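Local coordinates for protein cortical-lytic enzyme (Clostridium perfringens, PDB 5JIP) that acts as a muramidase of glycoside hydrolase family 25 in cortex hydrolysis during spore germination, probably by lysozyme-type cleavage of peptidoglycan, at residues E62-G67 with D102-D107; V86-Q91 with V128-R133; Y158-V163 with P191-W196; G272-P275 with K280-I283. One frame throughout, in Å; residues are numbered along the deposited sequence.

Contact 1 (E62-G67 with D102-D107)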
loop_
_atom_site.group_PDB
_atom_site.type_symbol
_atom_site.label_atom_id
_atom_site.label_comp_id
_atom_site.label_asym_id
_atom_site.label_seq_id
_atom_site.Cartn_x
_atom_site.Cartn_y
_atom_site.Cartn_z
ATOM N N GLU A 62 6.427 28.956 -14.268
ATOM C CA GLU A 62 7.635 29.353 -13.544
ATOM C C GLU A 62 7.937 28.407 -12.384
ATOM O O GLU A 62 9.103 28.092 -12.121
ATOM C CB GLU A 62 7.484 30.789 -13.053
ATOM C CG GLU A 62 8.714 31.358 -12.335
ATOM C CD GLU A 62 9.912 31.547 -13.232
ATOM O OE1 GLU A 62 9.842 31.270 -14.448
ATOM O OE2 GLU A 62 10.948 31.963 -12.694
ATOM N N CYS A 63 6.914 27.923 -11.677
ATOM C CA CYS A 63 7.185 26.929 -10.644
ATOM C C CYS A 63 7.833 25.688 -11.247
ATOM O O CYS A 63 8.786 25.129 -10.683
ATOM C CB CYS A 63 5.895 26.567 -9.899
ATOM S SG CYS A 63 5.339 27.804 -8.712
ATOM N N ARG A 64 7.324 25.232 -12.384
ATOM C CA ARG A 64 7.905 24.064 -13.029
ATOM C C ARG A 64 9.323 24.362 -13.483
ATOM O O ARG A 64 10.222 23.512 -13.354
ATOM C CB ARG A 64 7.050 23.636 -14.212
ATOM C CG ARG A 64 5.826 22.731 -13.808
ATOM C CD ARG A 64 6.298 21.313 -13.583
ATOM N NE ARG A 64 5.276 20.426 -13.022
ATOM C CZ ARG A 64 4.364 19.780 -13.744
ATOM N NH1 ARG A 64 4.307 19.968 -15.058
ATOM N NH2 ARG A 64 3.495 18.960 -13.140
ATOM N N ARG A 65 9.540 25.561 -14.023
ATOM C CA ARG A 65 10.871 25.922 -14.495
ATOM C C ARG A 65 11.866 25.890 -13.336
ATOM O O ARG A 65 13.030 25.506 -13.511
ATOM C CB ARG A 65 10.853 27.302 -15.156
ATOM C CG ARG A 65 12.167 27.631 -15.958
ATOM C CD ARG A 65 12.190 29.048 -16.533
ATOM N NE ARG A 65 12.306 29.964 -15.426
ATOM C CZ ARG A 65 13.435 30.218 -14.784
ATOM N NH1 ARG A 65 14.581 29.690 -15.202
ATOM N NH2 ARG A 65 13.403 31.007 -13.727
ATOM N N LEU A 66 11.424 26.289 -12.148
ATOM C CA LEU A 66 12.294 26.345 -10.981
ATOM C C LEU A 66 12.315 25.050 -10.178
ATOM O O LEU A 66 13.052 24.964 -9.185
ATOM C CB LEU A 66 11.869 27.482 -10.061
ATOM C CG LEU A 66 12.058 28.882 -10.637
ATOM C CD1 LEU A 66 11.472 29.923 -9.709
ATOM C CD2 LEU A 66 13.496 29.149 -10.900
ATOM N N GLY A 67 11.548 24.046 -10.578
ATOM C CA GLY A 67 11.540 22.808 -9.848
ATOM C C GLY A 67 10.796 22.872 -8.531
ATOM O O GLY A 67 11.034 22.031 -7.668
ATOM N N ASP A 102 -0.181 18.659 -21.520
ATOM C CA ASP A 102 -1.170 17.655 -21.882
ATOM C C ASP A 102 -0.996 16.439 -20.991
ATOM O O ASP A 102 0.125 15.990 -20.749
ATOM C CB ASP A 102 -1.035 17.274 -23.357
ATOM C CG ASP A 102 -1.521 18.368 -24.296
ATOM O OD1 ASP A 102 -2.300 19.248 -23.862
ATOM O OD2 ASP A 102 -1.132 18.340 -25.484
ATOM N N GLY A 103 -2.106 15.929 -20.472
ATOM C CA GLY A 103 -2.055 14.757 -19.633
ATOM C C GLY A 103 -1.338 14.942 -18.312
ATOM O O GLY A 103 -0.991 13.951 -17.664
ATOM N N ASP A 104 -1.135 16.182 -17.873
ATOM C CA ASP A 104 -0.375 16.489 -16.660
ATOM C C ASP A 104 -1.252 17.352 -15.769
ATOM O O ASP A 104 -1.743 18.388 -16.216
ATOM C CB ASP A 104 0.928 17.223 -17.026
ATOM C CG ASP A 104 1.894 17.401 -15.851
ATOM O OD1 ASP A 104 1.464 17.561 -14.686
ATOM O OD2 ASP A 104 3.112 17.440 -16.129
ATOM N N TYR A 105 -1.451 16.934 -14.517
ATOM C CA TYR A 105 -2.395 17.616 -13.645
ATOM C C TYR A 105 -1.707 18.235 -12.425
ATOM O O TYR A 105 -2.384 18.589 -11.453
ATOM C CB TYR A 105 -3.519 16.643 -13.238
ATOM C CG TYR A 105 -4.159 15.994 -14.453
ATOM C CD1 TYR A 105 -5.080 16.681 -15.207
ATOM C CD2 TYR A 105 -3.799 14.718 -14.864
ATOM C CE1 TYR A 105 -5.632 16.124 -16.338
ATOM C CE2 TYR A 105 -4.337 14.154 -15.998
ATOM C CZ TYR A 105 -5.260 14.850 -16.720
ATOM O OH TYR A 105 -5.809 14.268 -17.856
ATOM N N GLY A 106 -0.391 18.416 -12.476
ATOM C CA GLY A 106 0.364 19.075 -11.427
ATOM C C GLY A 106 1.228 18.095 -10.651
ATOM O O GLY A 106 1.073 16.878 -10.732
ATOM N N ASP A 107 2.157 18.660 -9.870
ATOM C CA ASP A 107 2.984 17.838 -8.996
ATOM C C ASP A 107 2.223 17.408 -7.747
ATOM O O ASP A 107 2.326 16.255 -7.312
ATOM C CB ASP A 107 4.230 18.604 -8.581
ATOM C CG ASP A 107 4.967 19.196 -9.757
ATOM O OD1 ASP A 107 5.111 18.480 -10.769
ATOM O OD2 ASP A 107 5.432 20.350 -9.627
#
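Arg64 drives its guanidinium between the carboxylates of Asp104 and Asp107, and both acids meet it at the edge. Asp104 is gripped end-on. Arg64 NH2 gives Asp104 OD1 a bond of 2.9 Å that is straight (179° at the hydrogen) and lies in the guanidinium plane, while Arg64 NH1 reaches Asp104 OD2 at 3.0 Å from well above the carboxylate. Asp107 is held side-on, with both nitrogens sharing one oxygen: Arg64 NE stands 3.0 Å and Arg64 NH2 2.9 Å from Asp107 OD1. These two bonds are bent and arrive from the same face of the carboxylate; a longer, weak bond joins Arg64 NE to Asp107 OD2. The guanidinium is turned about 40° against each acid. The bend of the arginine at CG (chi2 -79°) swings its head off the flank of the helix to the loop. Asp104 OD1 also accepts from the backbone at 3.0 Å from Gly106 N, an Asx turn that helps fix the rotation of the carboxylate gripped by Arg64. Asp107 OD2 takes the backbone N of Cys70, so each acid is steadied by a main-chain donor, and the two carboxylates probably offset the charge of Arg64. Asp107 also touches Met230, a ligand of the magnesium ion, which lies about 10 Å from the Asp107 side chain. The salt-bridge network thus joins the last turns of helix 56-66, packed against helix 28-34 through Cys63, to the loop that leads from helix 83-100 into strand 111-113.

Contact 2 (V86-Q91 with V128-R133)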
loop_
_atom_site.group_PDB
_atom_site.type_symbol
_atom_site.label_atom_id
_atom_site.label_comp_id
_atom_site.label_asym_id
_atom_site.label_seq_id
_atom_site.Cartn_x
_atom_site.Cartn_y
_atom_site.Cartn_z
ATOM N N VAL A 86 -19.979 17.569 -12.763
ATOM C CA VAL A 86 -19.269 16.984 -13.896
ATOM C C VAL A 86 -18.697 18.081 -14.779
ATOM O O VAL A 86 -17.554 17.997 -15.233
ATOM C CB VAL A 86 -20.217 16.060 -14.688
ATOM C CG1 VAL A 86 -19.544 15.513 -15.923
ATOM C CG2 VAL A 86 -20.704 14.935 -13.814
ATOM N N ILE A 87 -19.486 19.122 -15.054
ATOM C CA ILE A 87 -18.998 20.216 -15.895
ATOM C C ILE A 87 -17.781 20.878 -15.272
ATOM O O ILE A 87 -16.786 21.152 -15.957
ATOM C CB ILE A 87 -20.114 21.240 -16.144
ATOM C CG1 ILE A 87 -21.157 20.625 -17.073
ATOM C CG2 ILE A 87 -19.542 22.562 -16.692
ATOM C CD1 ILE A 87 -22.458 21.384 -17.063
ATOM N N GLN A 88 -17.861 21.205 -13.983
ATOM C CA GLN A 88 -16.741 21.883 -13.353
ATOM C C GLN A 88 -15.528 20.975 -13.274
ATOM O O GLN A 88 -14.403 21.433 -13.502
ATOM C CB GLN A 88 -17.127 22.402 -11.981
ATOM C CG GLN A 88 -17.990 23.661 -12.086
ATOM C CD GLN A 88 -18.489 24.148 -10.766
ATOM O OE1 GLN A 88 -17.720 24.332 -9.812
ATOM N NE2 GLN A 88 -19.791 24.397 -10.703
ATOM N N ALA A 89 -15.728 19.685 -12.989
ATOM C CA ALA A 89 -14.583 18.776 -12.997
ATOM C C ALA A 89 -13.936 18.722 -14.378
ATOM O O ALA A 89 -12.703 18.766 -14.503
ATOM C CB ALA A 89 -14.993 17.372 -12.549
ATOM N N ASP A 90 -14.745 18.641 -15.436
ATOM C CA ASP A 90 -14.167 18.611 -16.773
ATOM C C ASP A 90 -13.439 19.910 -17.088
ATOM O O ASP A 90 -12.406 19.893 -17.759
ATOM C CB ASP A 90 -15.246 18.353 -17.826
ATOM C CG ASP A 90 -15.702 16.899 -17.868
ATOM O OD1 ASP A 90 -15.089 16.020 -17.217
ATOM O OD2 ASP A 90 -16.687 16.626 -18.567
ATOM N N GLN A 91 -13.977 21.049 -16.634
ATOM C CA GLN A 91 -13.328 22.335 -16.899
ATOM C C GLN A 91 -11.993 22.432 -16.178
ATOM O O GLN A 91 -11.002 22.914 -16.741
ATOM C CB GLN A 91 -14.238 23.479 -16.463
ATOM C CG GLN A 91 -15.475 23.683 -17.350
ATOM C CD GLN A 91 -16.526 24.594 -16.707
ATOM O OE1 GLN A 91 -16.615 24.691 -15.487
ATOM N NE2 GLN A 91 -17.327 25.247 -17.529
ATOM N N VAL A 128 -22.586 17.372 -0.117
ATOM C CA VAL A 128 -21.640 16.268 -0.179
ATOM C C VAL A 128 -21.819 15.483 -1.476
ATOM O O VAL A 128 -20.835 15.082 -2.092
ATOM C CB VAL A 128 -21.771 15.375 1.075
ATOM C CG1 VAL A 128 -20.967 14.094 0.928
ATOM C CG2 VAL A 128 -21.321 16.109 2.365
ATOM N N ASN A 129 -23.067 15.208 -1.897
ATOM C CA ASN A 129 -23.278 14.553 -3.179
ATOM C C ASN A 129 -22.605 15.314 -4.325
ATOM O O ASN A 129 -22.066 14.704 -5.255
ATOM C CB ASN A 129 -24.769 14.407 -3.464
ATOM C CG ASN A 129 -25.392 13.254 -2.716
ATOM O OD1 ASN A 129 -24.706 12.494 -2.017
ATOM N ND2 ASN A 129 -26.695 13.108 -2.867
ATOM N N TRP A 130 -22.657 16.645 -4.292
ATOM C CA TRP A 130 -22.030 17.433 -5.353
ATOM C C TRP A 130 -20.513 17.265 -5.342
ATOM O O TRP A 130 -19.900 17.013 -6.379
ATOM C CB TRP A 130 -22.422 18.904 -5.207
ATOM C CG TRP A 130 -22.005 19.725 -6.359
ATOM C CD1 TRP A 130 -22.766 20.081 -7.446
ATOM C CD2 TRP A 130 -20.710 20.299 -6.575
ATOM N NE1 TRP A 130 -22.017 20.830 -8.317
ATOM C CE2 TRP A 130 -20.753 20.980 -7.804
ATOM C CE3 TRP A 130 -19.511 20.299 -5.843
ATOM C CZ2 TRP A 130 -19.642 21.683 -8.313
ATOM C CZ3 TRP A 130 -18.424 20.978 -6.352
ATOM C CH2 TRP A 130 -18.498 21.668 -7.575
ATOM N N ILE A 131 -19.895 17.367 -4.162
ATOM C CA ILE A 131 -18.456 17.153 -4.045
ATOM C C ILE A 131 -18.083 15.751 -4.509
ATOM O O ILE A 131 -17.129 15.556 -5.266
ATOM C CB ILE A 131 -18.016 17.391 -2.597
ATOM C CG1 ILE A 131 -18.296 18.833 -2.217
ATOM C CG2 ILE A 131 -16.544 16.970 -2.404
ATOM C CD1 ILE A 131 -18.091 19.088 -0.745
ATOM N N ASP A 132 -18.831 14.755 -4.038
ATOM C CA ASP A 132 -18.558 13.360 -4.351
ATOM C C ASP A 132 -18.653 13.104 -5.852
ATOM O O ASP A 132 -17.880 12.322 -6.411
ATOM C CB ASP A 132 -19.563 12.509 -3.568
ATOM C CG ASP A 132 -19.099 11.084 -3.336
ATOM O OD1 ASP A 132 -17.886 10.799 -3.405
ATOM O OD2 ASP A 132 -19.982 10.247 -3.068
ATOM N N ARG A 133 -19.608 13.752 -6.528
ATOM C CA ARG A 133 -19.721 13.587 -7.967
ATOM C C ARG A 133 -18.536 14.217 -8.676
ATOM O O ARG A 133 -18.004 13.653 -9.642
ATOM C CB ARG A 133 -21.034 14.216 -8.461
ATOM C CG ARG A 133 -21.157 14.294 -9.986
ATOM C CD ARG A 133 -21.211 12.915 -10.646
ATOM N NE ARG A 133 -22.331 12.130 -10.130
ATOM C CZ ARG A 133 -23.554 12.113 -10.661
ATOM N NH1 ARG A 133 -24.505 11.363 -10.109
ATOM N NH2 ARG A 133 -23.835 12.835 -11.742
#
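The side-chain amide of Gln88 abuts the outer edge of the Trp130 indole, and this is the buried half of the contact. Gln88 OE1 lies 3.6 Å from Trp130 CH2 and Gln88 NE2 3.6 Å from Trp130 CZ2, so the amide straddles the rim of the benzene ring, its CD close to the ring plane. The two side chains cross at about a right angle, with amide and ring planes 54° apart. An extended chain beyond CG (chi2 175°) carries the Gln88 amide to the indole, and hydrogen bonds to His74 NE2 and the Lys77 carbonyl set its rotation; Trp130 NE1 donates to Ser84 OG. Nearer the solvent, the contact is thinner. Val86 CG2 leans on the methylenes of Arg133, 3.8 Å from CD, and Arg133 is bent at chi2 and chi3. Within these segments the backbones are nearest here, 6.8 Å between Val86 CA and Arg133 CA. The two segments themselves meet by van der Waals contact, without a hydrogen bond, but Trp130-Ser84 and the Asp90-Arg137 salt bridge tie the same helices, 83-100 and 124-142. Polar partners thus hold the Gln88 amide and the indole where they touch.

Contact 3 (Y158-V163 with P191-W196)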
loop_
_atom_site.group_PDB
_atom_site.type_symbol
_atom_site.label_atom_id
_atom_site.label_comp_id
_atom_site.label_asym_id
_atom_site.label_seq_id
_atom_site.Cartn_x
_atom_site.Cartn_y
_atom_site.Cartn_z
ATOM N N TYR A 158 -22.271 22.321 7.996
ATOM C CA TYR A 158 -22.866 21.216 7.258
ATOM C C TYR A 158 -22.815 19.927 8.068
ATOM O O TYR A 158 -22.605 18.841 7.531
ATOM C CB TYR A 158 -22.181 21.059 5.910
ATOM C CG TYR A 158 -22.657 22.090 4.922
ATOM C CD1 TYR A 158 -23.839 21.902 4.221
ATOM C CD2 TYR A 158 -21.944 23.270 4.719
ATOM C CE1 TYR A 158 -24.294 22.847 3.324
ATOM C CE2 TYR A 158 -22.387 24.225 3.820
ATOM C CZ TYR A 158 -23.556 24.007 3.126
ATOM O OH TYR A 158 -24.010 24.933 2.228
ATOM N N ASP A 159 -22.998 20.052 9.383
ATOM C CA ASP A 159 -23.171 18.894 10.257
ATOM C C ASP A 159 -21.954 17.989 10.209
ATOM O O ASP A 159 -22.088 16.765 10.181
ATOM C CB ASP A 159 -24.411 18.077 9.875
ATOM C CG ASP A 159 -25.709 18.798 10.155
ATOM O OD1 ASP A 159 -25.941 19.182 11.322
ATOM O OD2 ASP A 159 -26.496 18.959 9.197
ATOM N N ASP A 160 -20.753 18.568 10.176
ATOM C CA ASP A 160 -19.554 17.742 10.171
ATOM C C ASP A 160 -19.432 16.943 8.879
ATOM O O ASP A 160 -18.709 15.950 8.829
ATOM C CB ASP A 160 -19.577 16.787 11.380
ATOM C CG ASP A 160 -18.185 16.447 11.923
ATOM O OD1 ASP A 160 -17.262 17.260 11.769
ATOM O OD2 ASP A 160 -18.021 15.365 12.552
ATOM N N PHE A 161 -20.156 17.330 7.831
ATOM C CA PHE A 161 -20.212 16.573 6.581
ATOM C C PHE A 161 -20.732 15.155 6.807
ATOM O O PHE A 161 -20.462 14.243 6.021
ATOM C CB PHE A 161 -18.841 16.508 5.888
ATOM C CG PHE A 161 -18.460 17.749 5.145
ATOM C CD1 PHE A 161 -19.256 18.893 5.158
ATOM C CD2 PHE A 161 -17.300 17.762 4.390
ATOM C CE1 PHE A 161 -18.876 20.038 4.438
ATOM C CE2 PHE A 161 -16.931 18.881 3.687
ATOM C CZ PHE A 161 -17.717 20.030 3.720
ATOM N N LYS A 162 -21.514 14.967 7.859
ATOM C CA LYS A 162 -22.198 13.691 8.074
ATOM C C LYS A 162 -23.467 13.654 7.245
ATOM O O LYS A 162 -24.317 14.539 7.360
ATOM C CB LYS A 162 -22.515 13.498 9.550
ATOM C CG LYS A 162 -23.108 12.119 9.857
ATOM C CD LYS A 162 -23.180 11.867 11.347
ATOM C CE LYS A 162 -23.534 10.408 11.625
ATOM N NZ LYS A 162 -23.780 10.107 13.076
ATOM N N VAL A 163 -23.588 12.652 6.387
ATOM C CA VAL A 163 -24.742 12.511 5.508
ATOM C C VAL A 163 -25.708 11.531 6.164
ATOM O O VAL A 163 -25.308 10.395 6.445
ATOM C CB VAL A 163 -24.344 12.027 4.118
ATOM C CG1 VAL A 163 -25.600 11.731 3.272
ATOM C CG2 VAL A 163 -23.453 13.097 3.466
ATOM N N PRO A 191 -9.027 20.108 15.236
ATOM C CA PRO A 191 -9.642 18.909 15.804
ATOM C C PRO A 191 -9.934 17.889 14.724
ATOM O O PRO A 191 -10.050 18.207 13.543
ATOM C CB PRO A 191 -10.939 19.435 16.421
ATOM C CG PRO A 191 -11.324 20.534 15.548
ATOM C CD PRO A 191 -10.018 21.193 15.116
ATOM N N ASN A 192 -10.125 16.651 15.154
ATOM C CA ASN A 192 -10.531 15.598 14.230
ATOM C C ASN A 192 -12.021 15.758 13.939
ATOM O O ASN A 192 -12.839 15.814 14.859
ATOM C CB ASN A 192 -10.185 14.221 14.803
ATOM C CG ASN A 192 -8.655 13.944 14.819
ATOM O OD1 ASN A 192 -7.859 14.541 14.071
ATOM N ND2 ASN A 192 -8.257 13.006 15.652
ATOM N N VAL A 193 -12.376 15.862 12.657
ATOM C CA VAL A 193 -13.732 16.187 12.227
ATOM C C VAL A 193 -14.025 15.481 10.910
ATOM O O VAL A 193 -13.120 15.016 10.212
ATOM C CB VAL A 193 -13.956 17.713 12.057
ATOM C CG1 VAL A 193 -13.827 18.432 13.389
ATOM C CG2 VAL A 193 -13.002 18.293 11.060
ATOM N N GLY A 194 -15.312 15.436 10.559
ATOM C CA GLY A 194 -15.756 14.919 9.279
ATOM C C GLY A 194 -15.418 13.473 9.017
ATOM O O GLY A 194 -15.441 13.047 7.865
ATOM N N GLY A 195 -15.102 12.697 10.047
ATOM C CA GLY A 195 -14.670 11.330 9.841
ATOM C C GLY A 195 -13.281 11.177 9.276
ATOM O O GLY A 195 -12.849 10.047 9.039
ATOM N N TRP A 196 -12.574 12.279 9.023
ATOM C CA TRP A 196 -11.199 12.228 8.561
ATOM C C TRP A 196 -10.282 11.820 9.700
ATOM O O TRP A 196 -10.256 12.474 10.751
ATOM C CB TRP A 196 -10.788 13.597 8.021
ATOM C CG TRP A 196 -11.186 13.819 6.582
ATOM C CD1 TRP A 196 -10.669 13.184 5.473
ATOM C CD2 TRP A 196 -12.151 14.759 6.085
ATOM N NE1 TRP A 196 -11.264 13.663 4.337
ATOM C CE2 TRP A 196 -12.160 14.647 4.684
ATOM C CE3 TRP A 196 -12.996 15.701 6.693
ATOM C CZ2 TRP A 196 -13.006 15.406 3.885
ATOM C CZ3 TRP A 196 -13.820 16.464 5.891
ATOM C CH2 TRP A 196 -13.820 16.310 4.504
#
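Phe161 and Trp196 touch, with Trp196 CH2 at the edge of the phenyl, near its plane and 3.8 Å from Phe161 CD2. Tyr158 CB occupies another place at the phenyl edge. One face of the indole carries the carbonyl oxygen of Gly194, 3.7 Å above the plane and offset toward the rim, while Trp196 NE1 is bonded to the carbonyl of Met173. Beside the rings, Asp160 binds the backbone opposite. Gly194 N donates to Asp160 OD1 at 2.9 Å, coming from above the carboxylate plane with an angle of 148° at the hydrogen. The same oxygen touches Val193 CB at 3.3 Å, and a CA-H...O contact of 3.2 Å runs from Gly194 CA to Asp160 O. Both backbones are unusual. Asp159, Asp160 and Phe161 all have positive phi, with Phe161 N bound to Tyr158 O and Lys162 N to Asp159 O. Gly194 and Gly195, also at positive phi, are the central pair of a type I' beta turn from Val193 to Trp196. This turn, bound by a carboxylate at Gly194 N and with the Phe161-Trp196 contact beside it, joins the connections before and after strand 175-178 of the family 25 beta/alpha barrel.

Contact 4 (G272-P275 with K280-I283)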
loop_
_atom_site.group_PDB
_atom_site.type_symbol
_atom_site.label_atom_id
_atom_site.label_comp_id
_atom_site.label_asym_id
_atom_site.label_seq_id
_atom_site.Cartn_x
_atom_site.Cartn_y
_atom_site.Cartn_z
ATOM N N GLY A 272 1.369 -8.493 -12.088
ATOM C CA GLY A 272 1.425 -8.652 -10.648
ATOM C C GLY A 272 1.580 -7.327 -9.940
ATOM O O GLY A 272 1.926 -6.299 -10.537
ATOM N N THR A 273 1.310 -7.376 -8.637
ATOM C CA THR A 273 1.499 -6.252 -7.731
ATOM C C THR A 273 2.534 -6.628 -6.685
ATOM O O THR A 273 2.451 -7.704 -6.089
ATOM C CB THR A 273 0.180 -5.856 -7.064
ATOM O OG1 THR A 273 -0.772 -5.530 -8.079
ATOM C CG2 THR A 273 0.362 -4.665 -6.146
ATOM N N LEU A 274 3.518 -5.757 -6.488
ATOM C CA LEU A 274 4.584 -6.001 -5.518
ATOM C C LEU A 274 4.499 -4.976 -4.393
ATOM O O LEU A 274 4.012 -3.859 -4.609
ATOM C CB LEU A 274 5.966 -5.910 -6.168
ATOM C CG LEU A 274 6.358 -6.891 -7.273
ATOM C CD1 LEU A 274 6.109 -8.322 -6.825
ATOM C CD2 LEU A 274 5.653 -6.543 -8.560
ATOM N N PRO A 275 4.975 -5.303 -3.190
ATOM C CA PRO A 275 4.957 -4.347 -2.081
ATOM C C PRO A 275 6.152 -3.389 -2.160
ATOM O O PRO A 275 7.033 -3.508 -3.011
ATOM C CB PRO A 275 5.031 -5.248 -0.845
ATOM C CG PRO A 275 5.891 -6.439 -1.344
ATOM C CD PRO A 275 5.442 -6.638 -2.763
ATOM N N LYS A 280 11.984 -7.083 -7.598
ATOM C CA LYS A 280 11.976 -8.086 -8.649
ATOM C C LYS A 280 10.649 -8.847 -8.665
ATOM O O LYS A 280 9.879 -8.823 -7.706
ATOM C CB LYS A 280 13.145 -9.060 -8.464
ATOM C CG LYS A 280 13.123 -9.823 -7.148
ATOM C CD LYS A 280 14.313 -10.723 -7.029
ATOM C CE LYS A 280 14.462 -11.270 -5.598
ATOM N NZ LYS A 280 15.569 -12.249 -5.552
ATOM N N ILE A 281 10.381 -9.481 -9.802
ATOM C CA ILE A 281 9.259 -10.394 -9.972
ATOM C C ILE A 281 9.668 -11.416 -11.026
ATOM O O ILE A 281 10.376 -11.099 -11.987
ATOM C CB ILE A 281 7.952 -9.672 -10.379
ATOM C CG1 ILE A 281 6.783 -10.661 -10.409
ATOM C CG2 ILE A 281 8.110 -9.022 -11.726
ATOM C CD1 ILE A 281 5.390 -10.059 -10.752
ATOM N N VAL A 282 9.251 -12.654 -10.825
ATOM C CA VAL A 282 9.452 -13.713 -11.803
ATOM C C VAL A 282 8.094 -14.004 -12.403
ATOM O O VAL A 282 7.145 -14.293 -11.672
ATOM C CB VAL A 282 10.054 -14.969 -11.161
ATOM C CG1 VAL A 282 10.407 -15.990 -12.243
ATOM C CG2 VAL A 282 11.246 -14.600 -10.285
ATOM N N ILE A 283 7.995 -13.911 -13.720
ATOM C CA ILE A 283 6.721 -13.978 -14.426
ATOM C C ILE A 283 6.705 -15.237 -15.274
ATOM O O ILE A 283 7.624 -15.469 -16.070
ATOM C CB ILE A 283 6.494 -12.745 -15.310
ATOM C CG1 ILE A 283 6.503 -11.480 -14.457
ATOM C CG2 ILE A 283 5.187 -12.872 -16.082
ATOM C CD1 ILE A 283 6.428 -10.213 -15.289
#
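Two strands facing each other across a beta sandwich make this contact: strand 269-275 is an outer strand of a four-stranded sheet and strand 280-284 an outer strand of a three-stranded one. The seven strands, split three and four in this order, match the layout of a fibronectin type III domain. The short segments run nearly antiparallel, at 154° with axes 8.6 Å apart, and what joins them is apolar side chains in place of backbone bonds. Leu274 and Ile281 both point inward and cross at about a right angle, with Leu274 CD2 4.2 Å from Ile281 CD1. The other Leu274 methyl, CD1, rests 3.9 Å from the carbonyl oxygen of Lys280. Ile281 is fully extended, its CG1 opposite the backbone N (chi1 -174°), and this thrusts its end methyl across the gap to Gly272, where Ile281 CD1 comes to 4.2 Å from Gly272 CA. The bare glycine backbone lets that methyl settle directly on the strand. Trp251 touches both Leu274 and Ile281. Lys280 turns away from the interior, and its NZ forms salt bridges with Asp132 and Asp136 of the second subunit. Within the chain, Gly272 and Leu274 pair with strand 259-266, whereas Ile281 and Ile283 pair with strand 246-250, so each strand is held by one neighbour in its own sheet and meets the other across the sandwich interior.

From the N terminus, contact 1 opens at 62-67 and closes at 102-107, but contact 2 begins inside that span, at 86-91, and ends beyond it at 128-133; the two cross, since the span closed by contact 1 contains helix 83-100, where contact 2 begins. Contact 3 follows in series, closing the excursion around strand 175-178, and touches contact 2 where Val128 CG1 meets Val163 CG2 at 3.7 Å. Contacts 1 and 3 lie on opposite sides of the chain's centre. Contact 4 closes a far shorter loop, four residues, in the C-terminal sandwich. It lies at the subunit interface, bringing the sandwich against helix 124-142 of the second subunit.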